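Local coordinates for protein PrgX (PDB 2AWI) that acts as the receptor for the peptide sex pheromone cCF10 in Enterococcus faecalis and probably binds DNA as a repressor in the control of conjugation, at residues 2-5 with 6-10; 15-19 with 20-24; 40-44 with 45-49; 54-58 with 59-63. The protein carries 1 engineered substitution. All blocks are in the same frame, centred on the assembly; numbering follows the deposited sequence.

Interaction 1 (2-5 with 6-10)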
loop_
_atom_site.group_PDB
_atom_site.type_symbol
_atom_site.label_atom_id
_atom_site.label_comp_id
_atom_site.label_asym_id
_atom_site.label_seq_id
_atom_site.Cartn_x
_atom_site.Cartn_y
_atom_site.Cartn_z
ATOM N N PHE A 2 -50.044 -4.564 23.782
ATOM C CA PHE A 2 -49.316 -3.326 23.374
ATOM C C PHE A 2 -49.928 -2.071 24.004
ATOM O O PHE A 2 -51.145 -1.972 24.170
ATOM C CB PHE A 2 -49.319 -3.178 21.845
ATOM C CG PHE A 2 -48.813 -4.389 21.113
ATOM C CD1 PHE A 2 -49.673 -5.439 20.799
ATOM C CD2 PHE A 2 -47.471 -4.495 20.758
ATOM C CE1 PHE A 2 -49.205 -6.580 20.143
ATOM C CE2 PHE A 2 -46.989 -5.631 20.102
ATOM C CZ PHE A 2 -47.859 -6.675 19.795
ATOM N N LYS A 3 -49.069 -1.118 24.348
ATOM C CA LYS A 3 -49.498 0.140 24.954
ATOM C C LYS A 3 -49.581 1.226 23.881
ATOM O O LYS A 3 -48.973 2.290 24.015
ATOM C CB LYS A 3 -48.495 0.555 26.035
ATOM C CG LYS A 3 -47.053 0.513 25.547
ATOM C CD LYS A 3 -46.055 0.967 26.601
ATOM C CE LYS A 3 -44.629 0.849 26.070
ATOM N NZ LYS A 3 -43.604 1.354 27.030
ATOM N N ILE A 4 -50.335 0.954 22.819
ATOM C CA ILE A 4 -50.481 1.902 21.719
ATOM C C ILE A 4 -51.159 3.204 22.135
ATOM O O ILE A 4 -50.686 4.291 21.803
ATOM C CB ILE A 4 -51.281 1.285 20.548
ATOM C CG1 ILE A 4 -50.514 0.104 19.951
ATOM C CG2 ILE A 4 -51.518 2.329 19.482
ATOM C CD1 ILE A 4 -51.260 -0.623 18.847
ATOM N N GLY A 5 -52.267 3.094 22.857
ATOM C CA GLY A 5 -52.976 4.284 23.291
ATOM C C GLY A 5 -52.124 5.192 24.156
ATOM O O GLY A 5 -52.118 6.410 23.979
ATOM N N SER A 6 -51.393 4.605 25.096
ATOM C CA SER A 6 -50.556 5.405 25.978
ATOM C C SER A 6 -49.449 6.096 25.188
ATOM O O SER A 6 -49.027 7.203 25.533
ATOM C CB SER A 6 -49.953 4.535 27.082
ATOM O OG SER A 6 -48.853 3.802 26.591
ATOM N N VAL A 7 -48.977 5.449 24.127
ATOM C CA VAL A 7 -47.941 6.052 23.301
ATOM C C VAL A 7 -48.537 7.241 22.542
ATOM O O VAL A 7 -47.892 8.285 22.412
ATOM C CB VAL A 7 -47.340 5.027 22.307
ATOM C CG1 VAL A 7 -46.497 5.744 21.256
ATOM C CG2 VAL A 7 -46.464 4.022 23.067
ATOM N N LEU A 8 -49.767 7.083 22.052
ATOM C CA LEU A 8 -50.446 8.166 21.341
ATOM C C LEU A 8 -50.606 9.377 22.271
ATOM O O LEU A 8 -50.451 10.524 21.846
ATOM C CB LEU A 8 -51.827 7.715 20.850
ATOM C CG LEU A 8 -51.868 6.728 19.679
ATOM C CD1 LEU A 8 -53.312 6.411 19.348
ATOM C CD2 LEU A 8 -51.166 7.320 18.460
ATOM N N LYS A 9 -50.906 9.115 23.543
ATOM C CA LYS A 9 -51.068 10.185 24.523
ATOM C C LYS A 9 -49.739 10.906 24.741
ATOM O O LYS A 9 -49.672 12.135 24.699
ATOM C CB LYS A 9 -51.574 9.608 25.842
ATOM C CG LYS A 9 -51.824 10.637 26.928
ATOM C CD LYS A 9 -52.459 9.981 28.146
ATOM C CE LYS A 9 -52.837 11.003 29.202
ATOM N NZ LYS A 9 -53.510 10.368 30.368
ATOM N N GLN A 10 -48.683 10.129 24.975
ATOM C CA GLN A 10 -47.350 10.683 25.182
ATOM C C GLN A 10 -46.974 11.606 24.021
ATOM O O GLN A 10 -46.583 12.755 24.229
ATOM C CB GLN A 10 -46.310 9.559 25.275
ATOM C CG GLN A 10 -44.867 10.056 25.168
ATOM C CD GLN A 10 -43.917 9.052 24.519
ATOM O OE1 GLN A 10 -42.780 9.393 24.176
ATOM N NE2 GLN A 10 -44.374 7.816 24.350
#
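K3 and S6 meet at the first turn of helix 4-14, where K3 is the N-cap residue. From K3 CB, the S6 hydroxyl OG lies 3.3 Å away; CG and CD pass the same oxygen at longer range, and the extended remainder of the chain carries NZ away from residues 6-10. With its chi1 of 79°, S6 places OG between its own backbone N and carbonyl carbon, turned back toward the cap. From there OG donates to K3 O at 3.0 Å, tilted 34° from the carbonyl plane. V7 N reaches K3 O from the same face at 3.2 Å, so two donors grip one carbonyl. V7 CG2 packs against this oxygen too, 3.2 Å from K3 O. The backbone bonds that follow are regular helix, L8 N to I4 O at 2.9 Å and K9 N to G5 O at 3.0 Å. I4 CG2 approaches L8 CG at 4.4 Å, and both side chains continue onto L47 of helix 44-54. D38 adds weak hydrogen bonds to the backbone N of G5 and S6. This is the start of an alpha-helix, the first of a domain assigned by sequence to the XRE-type helix-turn-helix family.

Interaction 2 (15-19 with 20-24)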
loop_
_atom_site.group_PDB
_atom_site.type_symbol
_atom_site.label_atom_id
_atom_site.label_comp_id
_atom_site.label_asym_id
_atom_site.label_seq_id
_atom_site.Cartn_x
_atom_site.Cartn_y
_atom_site.Cartn_z
ATOM N N LEU A 15 -46.370 17.034 21.532
ATOM C CA LEU A 15 -46.506 17.921 20.386
ATOM C C LEU A 15 -47.544 19.020 20.611
ATOM O O LEU A 15 -47.798 19.833 19.723
ATOM C CB LEU A 15 -46.855 17.104 19.141
ATOM C CG LEU A 15 -45.785 16.077 18.751
ATOM C CD1 LEU A 15 -46.205 15.334 17.496
ATOM C CD2 LEU A 15 -44.456 16.793 18.529
ATOM N N ASN A 16 -48.135 19.038 21.804
ATOM C CA ASN A 16 -49.133 20.038 22.170
ATOM C C ASN A 16 -50.483 19.910 21.479
ATOM O O ASN A 16 -51.206 20.897 21.356
ATOM C CB ASN A 16 -48.590 21.444 21.926
ATOM C CG ASN A 16 -48.186 22.136 23.199
ATOM O OD1 ASN A 16 -47.239 21.724 23.873
ATOM N ND2 ASN A 16 -48.909 23.196 23.547
ATOM N N TYR A 17 -50.828 18.709 21.026
ATOM C CA TYR A 17 -52.117 18.494 20.376
ATOM C C TYR A 17 -53.173 18.153 21.425
ATOM O O TYR A 17 -52.868 17.558 22.465
ATOM C CB TYR A 17 -52.044 17.344 19.363
ATOM C CG TYR A 17 -51.300 17.656 18.078
ATOM C CD1 TYR A 17 -51.663 18.739 17.280
ATOM C CD2 TYR A 17 -50.246 16.847 17.648
ATOM C CE1 TYR A 17 -50.995 19.007 16.082
ATOM C CE2 TYR A 17 -49.572 17.107 16.455
ATOM C CZ TYR A 17 -49.952 18.188 15.675
ATOM O OH TYR A 17 -49.286 18.444 14.497
ATOM N N HIS A 18 -54.414 18.537 21.155
ATOM C CA HIS A 18 -55.507 18.232 22.066
ATOM C C HIS A 18 -56.210 17.007 21.512
ATOM O O HIS A 18 -56.046 16.669 20.335
ATOM C CB HIS A 18 -56.479 19.409 22.159
ATOM C CG HIS A 18 -55.886 20.626 22.795
ATOM N ND1 HIS A 18 -55.374 20.623 24.076
ATOM C CD2 HIS A 18 -55.706 21.882 22.322
ATOM C CE1 HIS A 18 -54.905 21.825 24.363
ATOM N NE2 HIS A 18 -55.095 22.607 23.315
ATOM N N GLN A 19 -56.994 16.342 22.348
ATOM C CA GLN A 19 -57.691 15.144 21.916
ATOM C C GLN A 19 -58.528 15.343 20.655
ATOM O O GLN A 19 -58.571 14.453 19.799
ATOM C CB GLN A 19 -58.542 14.598 23.066
ATOM C CG GLN A 19 -57.699 14.257 24.297
ATOM C CD GLN A 19 -58.482 13.555 25.396
ATOM O OE1 GLN A 19 -58.949 12.433 25.222
ATOM N NE2 GLN A 19 -58.622 14.219 26.538
ATOM N N ILE A 20 -59.172 16.508 20.535
ATOM C CA ILE A 20 -60.001 16.836 19.373
ATOM C C ILE A 20 -59.215 16.762 18.071
ATOM O O ILE A 20 -59.739 16.306 17.051
ATOM C CB ILE A 20 -60.577 18.280 19.447
ATOM C CG1 ILE A 20 -59.840 19.069 20.525
ATOM C CG2 ILE A 20 -62.091 18.253 19.661
ATOM C CD1 ILE A 20 -60.147 20.534 20.509
ATOM N N ASP A 21 -57.970 17.233 18.100
ATOM C CA ASP A 21 -57.134 17.241 16.905
ATOM C C ASP A 21 -56.860 15.848 16.379
ATOM O O ASP A 21 -56.523 15.679 15.208
ATOM C CB ASP A 21 -55.810 17.956 17.181
ATOM C CG ASP A 21 -55.999 19.424 17.540
ATOM O OD1 ASP A 21 -56.666 20.153 16.772
ATOM O OD2 ASP A 21 -55.470 19.849 18.589
ATOM N N LEU A 22 -57.013 14.854 17.244
ATOM C CA LEU A 22 -56.780 13.463 16.875
ATOM C C LEU A 22 -58.025 12.704 16.451
ATOM O O LEU A 22 -58.027 12.047 15.412
ATOM C CB LEU A 22 -56.130 12.705 18.044
ATOM C CG LEU A 22 -54.605 12.689 18.172
ATOM C CD1 LEU A 22 -54.020 11.779 17.109
ATOM C CD2 LEU A 22 -54.053 14.105 18.052
ATOM N N TYR A 23 -59.087 12.786 17.249
ATOM C CA TYR A 23 -60.299 12.036 16.941
ATOM C C TYR A 23 -61.344 12.685 16.044
ATOM O O TYR A 23 -62.181 11.976 15.480
ATOM C CB TYR A 23 -60.993 11.571 18.235
ATOM C CG TYR A 23 -61.670 12.671 19.036
ATOM C CD1 TYR A 23 -61.055 13.225 20.159
ATOM C CD2 TYR A 23 -62.931 13.158 18.665
ATOM C CE1 TYR A 23 -61.673 14.233 20.896
ATOM C CE2 TYR A 23 -63.560 14.166 19.394
ATOM C CZ TYR A 23 -62.927 14.699 20.510
ATOM O OH TYR A 23 -63.553 15.683 21.244
ATOM N N SER A 24 -61.317 14.007 15.887
ATOM C CA SER A 24 -62.359 14.622 15.069
ATOM C C SER A 24 -62.346 14.064 13.653
ATOM O O SER A 24 -61.323 14.089 12.971
ATOM C CB SER A 24 -62.245 16.161 15.065
ATOM O OG SER A 24 -61.027 16.601 14.460
#
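The backbone leaves helix 4-14 through a Schellman motif at N16, runs extended through Y17 and H18, and turns into helix 19-23. D21 reaches back across this turn. Its CG stands anti to its carbonyl carbon (chi1 -63°), which brings OD2 to H18 N at 3.1 Å with a nearly straight N-H...O angle of 165°; the anti lone pair is the one used. In return D21 N makes a weak bond to H18 O at 3.0 Å, so D21 meets H18 with a firm side-chain bond and a weak backbone one. The carboxylate also comes to the edge of the Y17 ring, OD2 lying 4.2 Å from CD1, with the two planes 65° apart. H18 CB is covered by I20 CG1 at 3.8 Å. On the inner side, L22 CD2 meets Y17 CB at 4.0 Å, and L22 continues onto F50 and L54 of helix 44-54. At the far end I20 O accepts both S24 N and S24 OG, from opposite faces of its plane. Y17 O is held by R12, and the Y17 hydroxyl makes a weak hydrogen bond to T105 O of the second subunit. Residues 15-24 thus form the short link between the first two helices, and the second helix itself, of what is, by sequence family, an XRE-type helix-turn-helix domain.

Interaction 3 (40-44 with 45-49)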
loop_
_atom_site.group_PDB
_atom_site.type_symbol
_atom_site.label_atom_id
_atom_site.label_comp_id
_atom_site.label_asym_id
_atom_site.label_seq_id
_atom_site.Cartn_x
_atom_site.Cartn_y
_atom_site.Cartn_z
ATOM N N ARG A 40 -59.497 -0.037 24.804
ATOM C CA ARG A 40 -60.306 -0.211 23.608
ATOM C C ARG A 40 -59.367 -0.464 22.443
ATOM O O ARG A 40 -58.531 0.378 22.115
ATOM C CB ARG A 40 -61.158 1.034 23.336
ATOM C CG ARG A 40 -62.186 0.838 22.220
ATOM C CD ARG A 40 -61.920 1.742 21.023
ATOM N NE ARG A 40 -62.677 1.327 19.842
ATOM C CZ ARG A 40 -62.552 1.875 18.636
ATOM N NH1 ARG A 40 -63.278 1.428 17.620
ATOM N NH2 ARG A 40 -61.702 2.874 18.440
ATOM N N PRO A 41 -59.483 -1.637 21.808
ATOM C CA PRO A 41 -58.617 -1.963 20.674
ATOM C C PRO A 41 -58.685 -0.891 19.589
ATOM O O PRO A 41 -59.748 -0.324 19.328
ATOM C CB PRO A 41 -59.171 -3.304 20.193
ATOM C CG PRO A 41 -59.707 -3.917 21.444
ATOM C CD PRO A 41 -60.406 -2.748 22.097
ATOM N N ILE A 42 -57.546 -0.621 18.966
ATOM C CA ILE A 42 -57.472 0.367 17.908
ATOM C C ILE A 42 -57.227 -0.367 16.589
ATOM O O ILE A 42 -56.415 -1.287 16.519
ATOM C CB ILE A 42 -56.340 1.385 18.198
ATOM C CG1 ILE A 42 -56.198 2.371 17.037
ATOM C CG2 ILE A 42 -55.029 0.649 18.457
ATOM C CD1 ILE A 42 -55.193 3.480 17.303
ATOM N N SER A 43 -57.951 0.021 15.548
ATOM C CA SER A 43 -57.789 -0.622 14.256
ATOM C C SER A 43 -56.534 -0.087 13.567
ATOM O O SER A 43 -56.062 1.009 13.877
ATOM C CB SER A 43 -59.009 -0.350 13.385
ATOM O OG SER A 43 -58.855 0.877 12.703
ATOM N N VAL A 44 -55.993 -0.867 12.637
ATOM C CA VAL A 44 -54.790 -0.466 11.914
ATOM C C VAL A 44 -55.007 0.845 11.164
ATOM O O VAL A 44 -54.141 1.717 11.166
ATOM C CB VAL A 44 -54.349 -1.550 10.901
ATOM C CG1 VAL A 44 -53.122 -1.083 10.134
ATOM C CG2 VAL A 44 -54.035 -2.834 11.632
ATOM N N GLU A 45 -56.159 0.981 10.522
ATOM C CA GLU A 45 -56.460 2.198 9.783
ATOM C C GLU A 45 -56.524 3.400 10.724
ATOM O O GLU A 45 -55.994 4.466 10.409
ATOM C CB GLU A 45 -57.786 2.061 9.025
ATOM C CG GLU A 45 -58.187 3.330 8.278
ATOM C CD GLU A 45 -59.420 3.151 7.409
ATOM O OE1 GLU A 45 -59.360 2.367 6.438
ATOM O OE2 GLU A 45 -60.450 3.798 7.695
ATOM N N GLU A 46 -57.173 3.227 11.876
ATOM C CA GLU A 46 -57.289 4.308 12.853
ATOM C C GLU A 46 -55.908 4.767 13.305
ATOM O O GLU A 46 -55.623 5.964 13.338
ATOM C CB GLU A 46 -58.101 3.848 14.067
ATOM C CG GLU A 46 -59.520 3.435 13.727
ATOM C CD GLU A 46 -60.247 2.785 14.893
ATOM O OE1 GLU A 46 -59.602 2.055 15.674
ATOM O OE2 GLU A 46 -61.471 2.985 15.019
ATOM N N LEU A 47 -55.047 3.814 13.646
ATOM C CA LEU A 47 -53.702 4.150 14.089
ATOM C C LEU A 47 -52.951 4.868 12.973
ATOM O O LEU A 47 -52.218 5.827 13.219
ATOM C CB LEU A 47 -52.947 2.889 14.515
ATOM C CG LEU A 47 -51.484 3.067 14.938
ATOM C CD1 LEU A 47 -51.365 4.140 16.018
ATOM C CD2 LEU A 47 -50.944 1.733 15.435
ATOM N N SER A 48 -53.140 4.411 11.739
ATOM C CA SER A 48 -52.480 5.043 10.601
ATOM C C SER A 48 -52.983 6.490 10.476
ATOM O O SER A 48 -52.220 7.399 10.161
ATOM C CB SER A 48 -52.769 4.254 9.319
ATOM O OG SER A 48 -52.122 4.844 8.199
ATOM N N LYS A 49 -54.269 6.698 10.737
ATOM C CA LYS A 49 -54.844 8.038 10.686
ATOM C C LYS A 49 -54.300 8.918 11.811
ATOM O O LYS A 49 -53.888 10.055 11.572
ATOM C CB LYS A 49 -56.371 7.975 10.773
ATOM C CG LYS A 49 -57.043 7.649 9.453
ATOM C CD LYS A 49 -58.552 7.539 9.610
ATOM C CE LYS A 49 -59.209 7.113 8.301
ATOM N NZ LYS A 49 -60.653 6.780 8.481
#
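E46 closes back on S43 N with an unusually short bond, OE1 standing 2.6 Å from that nitrogen at an N-H...O angle of 173°. The donor comes from the anti side, well out of the carboxylate plane. S43 is the N-cap of helix 44-54, and its OG accepts from E46 N, so the two residues form a capping box; OG and E46 CG are modelled too close, so the exact geometry of the cap is less sure. E46 has CG anti to its carbonyl carbon (chi1 -61°) and an extended chain beyond, which leads the carboxylate back along the incoming loop 40-44. Its other oxygen, OE2, takes the R40 guanidinium at the edge, in a long, weak salt bridge of 3.4 Å to NH2 with the planes 59° apart. I42 slides past E46 in the opposite direction, its CG1 3.7 Å from OE1, and ends with CD1 against L47 CB at 3.6 Å, the two side chains crossing at about a right angle. Behind the cap, L47 N binds S43 O at 3.0 Å and S48 N binds V44 O at 2.9 Å. One turn on, K49 NZ pairs with E45 OE2 at 3.1 Å, although E45 is poorly ordered. I42 and V44 also make backbone hydrogen bonds to the second subunit. A carboxylate beside the helix N terminus and an arginine would probably be stabilised in its charged form, each oxygen having a different partner.

Interaction 4 (54-58 with 59-63)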
loop_
_atom_site.group_PDB
_atom_site.type_symbol
_atom_site.label_atom_id
_atom_site.label_comp_id
_atom_site.label_asym_id
_atom_site.label_seq_id
_atom_site.Cartn_x
_atom_site.Cartn_y
_atom_site.Cartn_z
ATOM N N LEU A 54 -50.459 13.080 14.046
ATOM C CA LEU A 54 -49.319 13.416 14.898
ATOM C C LEU A 54 -48.067 13.777 14.091
ATOM O O LEU A 54 -47.186 14.475 14.593
ATOM C CB LEU A 54 -48.995 12.244 15.828
ATOM C CG LEU A 54 -50.112 11.780 16.774
ATOM C CD1 LEU A 54 -49.726 10.451 17.404
ATOM C CD2 LEU A 54 -50.371 12.844 17.851
ATOM N N GLY A 55 -47.980 13.295 12.850
ATOM C CA GLY A 55 -46.810 13.587 12.039
ATOM C C GLY A 55 -45.629 12.694 12.398
ATOM O O GLY A 55 -44.499 12.959 11.988
ATOM N N VAL A 56 -45.891 11.630 13.163
ATOM C CA VAL A 56 -44.850 10.698 13.581
ATOM C C VAL A 56 -45.067 9.391 12.838
ATOM O O VAL A 56 -46.166 8.849 12.831
ATOM C CB VAL A 56 -44.909 10.443 15.112
ATOM C CG1 VAL A 56 -43.840 9.430 15.527
ATOM C CG2 VAL A 56 -44.730 11.754 15.850
ATOM N N ASN A 57 -44.010 8.888 12.215
ATOM C CA ASN A 57 -44.074 7.656 11.433
ATOM C C ASN A 57 -44.779 6.476 12.112
ATOM O O ASN A 57 -44.491 6.113 13.254
ATOM C CB ASN A 57 -42.657 7.279 10.985
ATOM C CG ASN A 57 -42.032 8.348 10.085
ATOM O OD1 ASN A 57 -42.339 8.437 8.898
ATOM N ND2 ASN A 57 -41.172 9.178 10.661
ATOM N N PHE A 58 -45.729 5.903 11.380
ATOM C CA PHE A 58 -46.535 4.767 11.817
ATOM C C PHE A 58 -45.719 3.620 12.430
ATOM O O PHE A 58 -46.066 3.118 13.499
ATOM C CB PHE A 58 -47.348 4.266 10.625
ATOM C CG PHE A 58 -48.251 3.111 10.936
ATOM C CD1 PHE A 58 -49.323 3.259 11.801
ATOM C CD2 PHE A 58 -48.057 1.877 10.319
ATOM C CE1 PHE A 58 -50.196 2.197 12.047
ATOM C CE2 PHE A 58 -48.926 0.809 10.560
ATOM C CZ PHE A 58 -49.996 0.973 11.425
ATOM N N PHE A 59 -44.641 3.198 11.771
ATOM C CA PHE A 59 -43.828 2.106 12.304
ATOM C C PHE A 59 -43.147 2.488 13.616
ATOM O O PHE A 59 -43.032 1.666 14.525
ATOM C CB PHE A 59 -42.760 1.669 11.290
ATOM C CG PHE A 59 -43.293 0.863 10.127
ATOM C CD1 PHE A 59 -42.445 0.481 9.093
ATOM C CD2 PHE A 59 -44.631 0.496 10.051
ATOM C CE1 PHE A 59 -42.923 -0.251 8.002
ATOM C CE2 PHE A 59 -45.116 -0.236 8.962
ATOM C CZ PHE A 59 -44.262 -0.606 7.940
ATOM N N GLU A 60 -42.687 3.732 13.711
ATOM C CA GLU A 60 -42.016 4.180 14.922
ATOM C C GLU A 60 -42.965 4.075 16.102
ATOM O O GLU A 60 -42.563 3.684 17.199
ATOM C CB GLU A 60 -41.540 5.629 14.792
ATOM C CG GLU A 60 -40.601 6.021 15.915
ATOM C CD GLU A 60 -40.244 7.496 15.925
ATOM O OE1 GLU A 60 -39.974 8.040 14.838
ATOM O OE2 GLU A 60 -40.213 8.105 17.019
ATOM N N ILE A 61 -44.226 4.423 15.873
ATOM C CA ILE A 61 -45.220 4.367 16.933
ATOM C C ILE A 61 -45.417 2.918 17.357
ATOM O O ILE A 61 -45.383 2.613 18.550
ATOM C CB ILE A 61 -46.577 4.987 16.482
ATOM C CG1 ILE A 61 -46.408 6.491 16.249
ATOM C CG2 ILE A 61 -47.643 4.726 17.534
ATOM C CD1 ILE A 61 -47.679 7.216 15.783
ATOM N N LEU A 62 -45.620 2.029 16.385
ATOM C CA LEU A 62 -45.784 0.607 16.684
ATOM C C LEU A 62 -44.609 0.127 17.527
ATOM O O LEU A 62 -44.790 -0.483 18.574
ATOM C CB LEU A 62 -45.867 -0.213 15.396
ATOM C CG LEU A 62 -47.247 -0.232 14.731
ATOM C CD1 LEU A 62 -47.225 -1.026 13.430
ATOM C CD2 LEU A 62 -48.234 -0.846 15.702
ATOM N N ASN A 63 -43.399 0.425 17.081
ATOM C CA ASN A 63 -42.218 0.013 17.825
ATOM C C ASN A 63 -42.237 0.592 19.233
ATOM O O ASN A 63 -42.024 -0.130 20.199
ATOM C CB ASN A 63 -40.945 0.452 17.093
ATOM C CG ASN A 63 -40.544 -0.509 15.990
ATOM O OD1 ASN A 63 -39.995 -1.572 16.253
ATOM N ND2 ASN A 63 -40.824 -0.140 14.747
HETATM O O HOH W 1 -40.957 9.954 13.219
#
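I61 packs against both L54 and V56 at the apolar centre of this turn, which joins helix 44-54 to helix 58-67 in the helix-turn-helix domain. I61 CD1 meets L54 CD1 at 4.2 Å, the side chains crossing at about a right angle, while I61 CG1 lies 4.0 Å from V56 CG1. L54 and I61 reach on to helix 4-14, touching L8 and I11 respectively. Between L54 and V56, G55 turns the chain with positive phi. Next outward, F58 has CG anti to its backbone N (chi1 -179°), and L62 comes over one face of its ring: CD1 sits 4.2 Å from the ring centroid and 29° off the normal, an off-centre CH-pi contact. F59 CD2 touches F58 CD2 at 3.7 Å, and the F59 ring itself makes an edge-to-face pair with F59 of the second subunit. The helix begins after N57, whose carbonyl accepts I61 N; F58 O accepts L62 N. Although N57 is the N-cap residue, its side chain makes no capping bond. At the polar edge E60 crosses V56 at about a right angle, its CD near V56 CG1, with OE2 in a salt bridge to R64 and OE1 also bound by G150 N of the second subunit. Further along, N63 ND2 joins N63 N on F59 O, approaching from above the carbonyl plane. One water closes the edge, accepting from N57 ND2 at 2.7 Å and donating to E60 OE1 at 2.7 Å.

How the interactions relate
From the N terminus, interaction 1 starts helix 4-14, interaction 2 closes the turn into helix 19-23, interaction 3 caps helix 44-54, and interaction 4 closes the turn from that helix into helix 58-67. The four follow in series; none nests within or crosses another along the chain. In space interactions 1, 3 and 4 all touch one another, and interaction 2 joins them through interaction 4. Interactions 1 and 3 meet where I4 and L8 pack on I42 and L47; L8 and V7 also join interaction 1 to interaction 4 through L54 and I61. L15, Y17 and L22 bring interaction 2 onto L54, and L47 packs on F58 and L62. All four also reach the second subunit.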